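Local coordinates for putative glycoside hydrolase (Bacteroides ovatus, PDB 4ONZ), which is a putative member of a glycoside hydrolase family, built of beta strands and loops with hardly any helix, consistent with the five-bladed beta-propeller of its relatives, at residues M39-D50 and R80-E88; P250-G258 and C350-T358. All coordinates share one frame; numbering follows the deposited sequence.

Contact 1 of 2, residues M39-D50 and R80-E88; sequences MRKQQVKWEESD and RTSRVGYAE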
# COMPACT_ATOMS: atom_id res chain seq x y z
N MSE A 39 21.11 -13.79 -2.56
CA MSE A 39 20.39 -15.06 -2.65
C MSE A 39 20.89 -15.80 -3.88
O MSE A 39 21.42 -16.91 -3.76
CB MSE A 39 18.88 -14.81 -2.71
CG MSE A 39 18.12 -16.12 -2.90
SE MSE A 39 16.19 -15.76 -2.94
CE MSE A 39 16.09 -14.99 -4.74
N ARG A 40 20.76 -15.18 -5.05
CA ARG A 40 21.17 -15.78 -6.33
C ARG A 40 22.70 -15.81 -6.48
O ARG A 40 23.21 -16.51 -7.34
CB ARG A 40 20.63 -15.00 -7.53
CG ARG A 40 19.12 -14.84 -7.62
CD ARG A 40 18.36 -16.11 -7.96
NE ARG A 40 16.94 -15.81 -8.18
CZ ARG A 40 15.95 -16.71 -8.22
NH1 ARG A 40 16.18 -18.00 -8.04
NH2 ARG A 40 14.70 -16.29 -8.42
N LYS A 41 23.40 -15.00 -5.69
CA LYS A 41 24.85 -14.94 -5.70
C LYS A 41 25.36 -14.64 -7.11
O LYS A 41 26.23 -15.33 -7.63
CB LYS A 41 25.43 -16.25 -5.12
CG LYS A 41 25.02 -16.43 -3.66
CD LYS A 41 25.12 -17.87 -3.18
CE LYS A 41 24.70 -17.99 -1.72
NZ LYS A 41 23.30 -17.54 -1.46
N GLN A 42 24.78 -13.60 -7.70
CA GLN A 42 25.12 -13.15 -9.04
C GLN A 42 24.46 -11.81 -9.31
O GLN A 42 23.56 -11.40 -8.57
CB GLN A 42 24.68 -14.17 -10.10
CG GLN A 42 23.17 -14.32 -10.24
CD GLN A 42 22.81 -15.45 -11.19
OE1 GLN A 42 23.19 -16.60 -10.97
NE2 GLN A 42 22.07 -15.13 -12.24
N GLN A 43 24.89 -11.14 -10.38
CA GLN A 43 24.30 -9.86 -10.77
C GLN A 43 22.88 -10.13 -11.26
O GLN A 43 22.65 -11.05 -12.04
CB GLN A 43 25.10 -9.18 -11.89
CG GLN A 43 26.57 -8.90 -11.58
CD GLN A 43 26.82 -7.91 -10.45
OE1 GLN A 43 25.92 -7.18 -10.03
NE2 GLN A 43 28.07 -7.87 -9.97
N VAL A 44 21.94 -9.31 -10.81
CA VAL A 44 20.53 -9.47 -11.15
C VAL A 44 19.94 -8.14 -11.60
O VAL A 44 20.19 -7.12 -10.96
CB VAL A 44 19.75 -10.01 -9.93
CG1 VAL A 44 18.25 -9.99 -10.18
CG2 VAL A 44 20.20 -11.43 -9.60
N LYS A 45 19.21 -8.17 -12.71
CA LYS A 45 18.51 -6.98 -13.23
C LYS A 45 17.20 -6.93 -12.45
O LYS A 45 16.16 -7.39 -12.90
CB LYS A 45 18.27 -7.08 -14.74
CG LYS A 45 19.53 -7.16 -15.59
CD LYS A 45 19.16 -7.05 -17.06
CE LYS A 45 20.34 -7.12 -18.00
NZ LYS A 45 20.88 -8.49 -18.16
N TRP A 46 17.30 -6.36 -11.26
CA TRP A 46 16.23 -6.38 -10.27
C TRP A 46 14.96 -5.56 -10.55
O TRP A 46 13.96 -5.73 -9.87
CB TRP A 46 16.80 -6.00 -8.91
CG TRP A 46 17.32 -4.60 -8.84
CD1 TRP A 46 18.55 -4.15 -9.23
CD2 TRP A 46 16.60 -3.46 -8.38
NE1 TRP A 46 18.65 -2.79 -9.02
CE2 TRP A 46 17.46 -2.35 -8.49
CE3 TRP A 46 15.32 -3.28 -7.85
CZ2 TRP A 46 17.07 -1.06 -8.11
CZ3 TRP A 46 14.93 -2.00 -7.46
CH2 TRP A 46 15.80 -0.91 -7.59
N GLU A 47 15.01 -4.66 -11.54
CA GLU A 47 13.85 -3.82 -11.88
C GLU A 47 13.62 -3.76 -13.39
O GLU A 47 13.10 -2.78 -13.91
CB GLU A 47 14.05 -2.42 -11.31
CG GLU A 47 15.34 -1.73 -11.75
CD GLU A 47 15.50 -0.36 -11.14
OE1 GLU A 47 14.53 0.14 -10.52
OE2 GLU A 47 16.60 0.23 -11.28
N GLU A 48 13.97 -4.85 -14.07
CA GLU A 48 13.89 -4.91 -15.52
C GLU A 48 12.49 -5.08 -16.09
O GLU A 48 12.21 -4.58 -17.18
CB GLU A 48 14.85 -6.01 -16.02
CG GLU A 48 15.15 -6.02 -17.52
CD GLU A 48 14.15 -6.81 -18.34
OE1 GLU A 48 13.17 -7.35 -17.78
OE2 GLU A 48 14.34 -6.92 -19.57
N SER A 49 11.61 -5.76 -15.36
CA SER A 49 10.25 -6.08 -15.85
C SER A 49 9.18 -5.09 -15.47
O SER A 49 8.37 -4.70 -16.31
CB SER A 49 9.80 -7.44 -15.31
OG SER A 49 10.68 -8.47 -15.69
N ASP A 50 9.15 -4.70 -14.19
CA ASP A 50 8.15 -3.74 -13.73
C ASP A 50 8.59 -3.00 -12.48
O ASP A 50 9.44 -3.47 -11.72
CB ASP A 50 6.80 -4.43 -13.52
CG ASP A 50 6.89 -5.62 -12.60
OD1 ASP A 50 7.57 -5.52 -11.56
OD2 ASP A 50 6.25 -6.64 -12.90
N ARG A 80 9.66 -15.10 -10.84
CA ARG A 80 10.31 -13.81 -10.56
C ARG A 80 10.53 -13.56 -9.07
O ARG A 80 9.97 -14.26 -8.23
CB ARG A 80 9.46 -12.67 -11.10
CG ARG A 80 9.33 -12.66 -12.61
CD ARG A 80 8.46 -11.51 -13.06
NE ARG A 80 8.34 -11.44 -14.51
CZ ARG A 80 7.58 -10.57 -15.16
NH1 ARG A 80 6.86 -9.67 -14.49
NH2 ARG A 80 7.54 -10.58 -16.49
N THR A 81 11.36 -12.57 -8.76
CA THR A 81 11.62 -12.16 -7.38
C THR A 81 11.29 -10.67 -7.26
O THR A 81 11.68 -9.88 -8.12
CB THR A 81 13.08 -12.43 -6.97
OG1 THR A 81 13.33 -13.84 -6.99
CG2 THR A 81 13.36 -11.91 -5.56
N SER A 82 10.54 -10.32 -6.22
CA SER A 82 10.19 -8.92 -5.95
C SER A 82 11.17 -8.30 -4.95
O SER A 82 11.55 -8.94 -3.95
CB SER A 82 8.78 -8.78 -5.38
OG SER A 82 7.80 -8.91 -6.38
N ARG A 83 11.59 -7.08 -5.24
CA ARG A 83 12.44 -6.31 -4.34
C ARG A 83 11.91 -4.87 -4.29
O ARG A 83 11.19 -4.44 -5.19
CB ARG A 83 13.90 -6.37 -4.79
CG ARG A 83 14.46 -7.78 -4.85
CD ARG A 83 15.87 -7.81 -5.41
NE ARG A 83 16.41 -9.17 -5.53
CZ ARG A 83 16.20 -10.00 -6.55
NH1 ARG A 83 15.42 -9.65 -7.57
NH2 ARG A 83 16.79 -11.19 -6.56
N VAL A 84 12.25 -4.14 -3.24
CA VAL A 84 11.78 -2.76 -3.09
C VAL A 84 12.87 -1.74 -3.43
O VAL A 84 13.98 -1.80 -2.90
CB VAL A 84 11.28 -2.51 -1.66
CG1 VAL A 84 10.80 -1.07 -1.50
CG2 VAL A 84 10.15 -3.48 -1.32
N GLY A 85 12.53 -0.83 -4.33
CA GLY A 85 13.43 0.24 -4.76
C GLY A 85 13.12 1.53 -4.05
O GLY A 85 12.03 1.71 -3.51
N TYR A 86 14.08 2.45 -4.09
CA TYR A 86 13.99 3.75 -3.45
C TYR A 86 14.09 4.85 -4.52
O TYR A 86 14.96 4.79 -5.39
CB TYR A 86 15.15 3.90 -2.47
CG TYR A 86 15.33 5.28 -1.84
CD1 TYR A 86 15.95 6.32 -2.54
CD2 TYR A 86 14.94 5.52 -0.53
CE1 TYR A 86 16.13 7.57 -1.96
CE2 TYR A 86 15.13 6.76 0.07
CZ TYR A 86 15.72 7.78 -0.65
OH TYR A 86 15.90 9.02 -0.06
N ALA A 87 13.17 5.81 -4.46
CA ALA A 87 13.20 6.99 -5.31
C ALA A 87 12.94 8.19 -4.42
O ALA A 87 12.08 8.15 -3.53
CB ALA A 87 12.15 6.90 -6.41
N GLU A 88 13.70 9.26 -4.64
CA GLU A 88 13.63 10.49 -3.86
C GLU A 88 13.19 11.64 -4.78
O GLU A 88 13.64 11.72 -5.93
CB GLU A 88 15.01 10.71 -3.27
CG GLU A 88 15.27 11.99 -2.53
CD GLU A 88 16.72 12.04 -2.06
OE1 GLU A 88 17.19 11.06 -1.44
OE2 GLU A 88 17.38 13.06 -2.30
O HOH W 1 16.16 -13.23 -8.56
O HOH W 2 13.68 -7.55 -8.01
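Arg80 lies flat against Ser49: Ser49 OG sits over the centre of one guanidinium face, 3.8 Å from Arg80 CZ, while OG donates a hydrogen bond to Asp71 O. Extended from CG to NE, the arginine also brings NH1 within 3.5 Å of Asp50 OD2, a salt bridge that is tentative because Asp50 has two conformers; Glu70 is its stronger partner. At Thr81, OG1 receives a weak, bent hydrogen bond from Arg40 NH2 (3.2 Å, 128° at the hydrogen), and the selenomethionine Met39 meets it tip to tip through CE. Pro116 O is the better partner of that hydroxyl. Arg83 carries the middle of the contact. Its guanidinium has Thr81 CG2 over one face, and Val44 CG1 approaches obliquely, 3.9 Å from NH1. Water 1 accepts from Arg83 NH2 (2.9 Å) and from Arg40 NE (2.7 Å), bridging two like charges; Asp71 probably offsets that of Arg83. Water 2 accepts from Arg83 NH1 and lies 2.6 Å from Trp46 O. Gly85, with no side chain, lets the indole settle close, Trp46 CZ3 lying 3.8 Å from Gly85 CA. The hairpin of strands 34-37 and 42-45, with its turn and the loop that follows, thus packs on strand 82-89 and the residues just before it; Trp46 also touches Tyr67 and Ala69 on the adjacent strand 62-70.

Contact 2 of 2, residues P250-G258 and C350-T358; sequences PPAIRTKHG and CDDVKKLKT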
# COMPACT_ATOMS: atom_id res chain seq x y z
N PRO A 250 -3.28 2.80 0.53
CA PRO A 250 -2.30 3.44 1.41
C PRO A 250 -2.78 3.44 2.86
O PRO A 250 -3.91 3.01 3.14
CB PRO A 250 -2.21 4.88 0.87
CG PRO A 250 -3.42 5.08 0.03
CD PRO A 250 -4.00 3.76 -0.32
N PRO A 251 -1.91 3.88 3.79
CA PRO A 251 -2.29 4.00 5.20
C PRO A 251 -3.59 4.80 5.37
O PRO A 251 -3.81 5.73 4.63
CB PRO A 251 -1.10 4.75 5.80
CG PRO A 251 0.05 4.27 4.98
CD PRO A 251 -0.49 4.21 3.58
N ALA A 252 -4.45 4.39 6.30
CA ALA A 252 -5.73 5.07 6.53
C ALA A 252 -5.42 6.44 7.12
O ALA A 252 -4.36 6.64 7.74
CB ALA A 252 -6.63 4.27 7.44
N ILE A 253 -6.34 7.38 6.96
CA ILE A 253 -6.09 8.73 7.42
C ILE A 253 -7.29 9.35 8.13
O ILE A 253 -8.41 9.30 7.63
CB ILE A 253 -5.58 9.60 6.25
CG1 ILE A 253 -5.11 10.97 6.74
CG2 ILE A 253 -6.63 9.74 5.15
CD1 ILE A 253 -4.49 11.82 5.65
N ARG A 254 -7.04 9.90 9.31
CA ARG A 254 -8.08 10.60 10.06
C ARG A 254 -8.45 11.90 9.35
O ARG A 254 -7.59 12.57 8.77
CB ARG A 254 -7.63 10.92 11.48
CG ARG A 254 -7.55 9.73 12.42
CD ARG A 254 -7.55 10.25 13.86
NE ARG A 254 -7.34 9.21 14.85
CZ ARG A 254 -8.29 8.47 15.42
NH1 ARG A 254 -9.57 8.63 15.10
NH2 ARG A 254 -7.95 7.57 16.34
N THR A 255 -9.75 12.24 9.38
CA THR A 255 -10.28 13.48 8.79
C THR A 255 -11.34 14.02 9.74
O THR A 255 -11.69 13.36 10.72
CB THR A 255 -10.98 13.23 7.43
OG1 THR A 255 -12.21 12.52 7.63
CG2 THR A 255 -10.08 12.46 6.47
N LYS A 256 -11.87 15.21 9.46
CA LYS A 256 -12.92 15.81 10.30
C LYS A 256 -14.16 14.91 10.44
O LYS A 256 -14.82 14.93 11.47
CB LYS A 256 -13.41 17.15 9.72
CG LYS A 256 -12.39 18.26 9.64
CD LYS A 256 -13.07 19.54 9.16
CE LYS A 256 -12.07 20.64 8.84
NZ LYS A 256 -11.20 20.98 10.00
N HIS A 257 -14.45 14.14 9.39
CA HIS A 257 -15.64 13.27 9.38
C HIS A 257 -15.42 11.86 9.93
O HIS A 257 -16.38 11.11 10.13
CB HIS A 257 -16.21 13.21 7.97
CG HIS A 257 -16.52 14.56 7.40
ND1 HIS A 257 -15.61 15.27 6.64
CD2 HIS A 257 -17.62 15.34 7.49
CE1 HIS A 257 -16.15 16.42 6.28
NE2 HIS A 257 -17.37 16.49 6.79
N GLY A 258 -14.17 11.51 10.19
CA GLY A 258 -13.83 10.19 10.71
C GLY A 258 -12.58 9.65 10.04
O GLY A 258 -11.75 10.42 9.57
N CYS A 350 -3.91 16.16 -5.23
CA CYS A 350 -5.10 16.82 -4.69
C CYS A 350 -4.70 18.06 -3.90
O CYS A 350 -3.86 18.00 -3.00
CB CYS A 350 -5.85 15.86 -3.77
SG CYS A 350 -7.31 16.53 -2.94
N ASP A 351 -5.29 19.20 -4.23
CA ASP A 351 -4.97 20.45 -3.53
C ASP A 351 -6.01 20.86 -2.48
O ASP A 351 -5.91 21.94 -1.91
CB ASP A 351 -4.69 21.57 -4.54
CG ASP A 351 -5.84 21.82 -5.46
OD1 ASP A 351 -7.00 21.54 -5.07
OD2 ASP A 351 -5.60 22.31 -6.58
N ASP A 352 -7.00 20.00 -2.22
CA ASP A 352 -8.03 20.26 -1.21
C ASP A 352 -7.72 19.42 0.03
O ASP A 352 -8.07 18.23 0.09
CB ASP A 352 -9.42 19.92 -1.76
CG ASP A 352 -10.54 20.20 -0.75
OD1 ASP A 352 -10.28 20.80 0.31
OD2 ASP A 352 -11.69 19.81 -1.04
N VAL A 353 -7.11 20.05 1.04
CA VAL A 353 -6.66 19.34 2.25
C VAL A 353 -7.26 19.79 3.58
O VAL A 353 -6.89 19.27 4.64
CB VAL A 353 -5.12 19.42 2.36
CG1 VAL A 353 -4.47 18.77 1.15
CG2 VAL A 353 -4.65 20.87 2.49
N LYS A 354 -8.22 20.71 3.53
CA LYS A 354 -8.84 21.25 4.74
C LYS A 354 -9.41 20.17 5.65
O LYS A 354 -9.26 20.23 6.87
CB LYS A 354 -9.93 22.26 4.39
CG LYS A 354 -10.58 22.90 5.60
CD LYS A 354 -11.46 24.09 5.22
CE LYS A 354 -11.94 24.82 6.46
NZ LYS A 354 -12.68 26.06 6.11
N LYS A 355 -10.04 19.16 5.05
CA LYS A 355 -10.66 18.07 5.83
C LYS A 355 -9.70 17.28 6.72
O LYS A 355 -10.14 16.60 7.65
CB LYS A 355 -11.46 17.12 4.93
CG LYS A 355 -10.67 16.46 3.81
CD LYS A 355 -11.52 15.45 3.04
CE LYS A 355 -12.75 16.07 2.37
NZ LYS A 355 -12.41 17.04 1.28
N LEU A 356 -8.40 17.38 6.44
CA LEU A 356 -7.38 16.68 7.23
C LEU A 356 -7.08 17.34 8.59
O LEU A 356 -6.50 16.69 9.46
CB LEU A 356 -6.07 16.57 6.45
CG LEU A 356 -6.12 15.95 5.06
CD1 LEU A 356 -4.71 15.87 4.49
CD2 LEU A 356 -6.77 14.57 5.09
N LYS A 357 -7.43 18.61 8.76
CA LYS A 357 -7.21 19.31 10.04
C LYS A 357 -8.20 18.82 11.10
O LYS A 357 -9.41 18.94 10.93
CB LYS A 357 -7.32 20.83 9.88
CG LYS A 357 -6.00 21.55 9.65
CD LYS A 357 -5.19 20.98 8.49
CE LYS A 357 -5.86 21.21 7.15
NZ LYS A 357 -5.00 20.72 6.03
N THR A 358 -7.67 18.26 12.19
CA THR A 358 -8.51 17.70 13.26
C THR A 358 -7.76 17.67 14.59
O THR A 358 -7.09 18.62 14.97
CB THR A 358 -8.96 16.27 12.90
OG1 THR A 358 -9.93 15.81 13.85
CG2 THR A 358 -7.77 15.30 12.86
O HOH W 3 -5.71 14.14 9.94
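Thr255 and Leu356 bring the two backbones to 4.6 Å between their CA atoms, where strand 252-255 runs into a type I turn (Thr255 to Gly258) and meets the short 3-10 segment 354-356. Lys256 holds the join at two points. Its backbone N donates to Lys355 O (2.9 Å). Its side chain then lies across the end of the 3-10 turn: CE passes close to Lys354 O, and a bend at chi4 (-57°) brings NZ to Lys357 O at 2.9 Å, tilted from that carbonyl plane. One residue thereby ties down two carbonyls, and its positive charge probably suits the carbonyl-rich end of the turn. Beside it, Thr255 CA lies against Lys355 O, 3.3 Å away. The threonine hydroxyl turns back into its own turn, OG1 donating to Gly258 O at 2.9 Å from above the carbonyl plane; Gly258 O also accepts from Thr255 N. On the buried side, Ile253 and Leu356 cross at about a right angle, with Ile253 CD1 3.6 Å from Leu356 CD2; the same leucine methyl also reaches Thr255 CG2. Water 3 bridges the backbones further along, donating to Arg254 O and Leu356 O. Within the other segment, Lys357 folds back so that NZ reaches Val353 O (2.8 Å), on the face of its plane opposite to Leu356 N. The last modelled residues are thus laid on strand 245-255, which pairs with 180-187 and 258-266; Leu356 also rests on Tyr329 of strand 322-330, and Lys357 on Leu186 of strand 180-187.

How the contacts relate
Contact 1 and contact 2 lie on opposite sides of the chain's centre, their own centres 34 Å apart and their nearest atoms about 13 Å apart, and they do not touch. They come in series along the chain: contact 1 closes at strand 82-89 well before contact 2 opens on strand 245-255. No sheet is common to them. Contact 1 fits an early hairpin onto the antiparallel sheet of 50-97, whereas contact 2 fastens the loop after strand 344-350 to the sheet containing 180-187 and 258-266. Each joins a different part of the fold, consistent with contacts on separate sheets of a five-bladed beta-propeller.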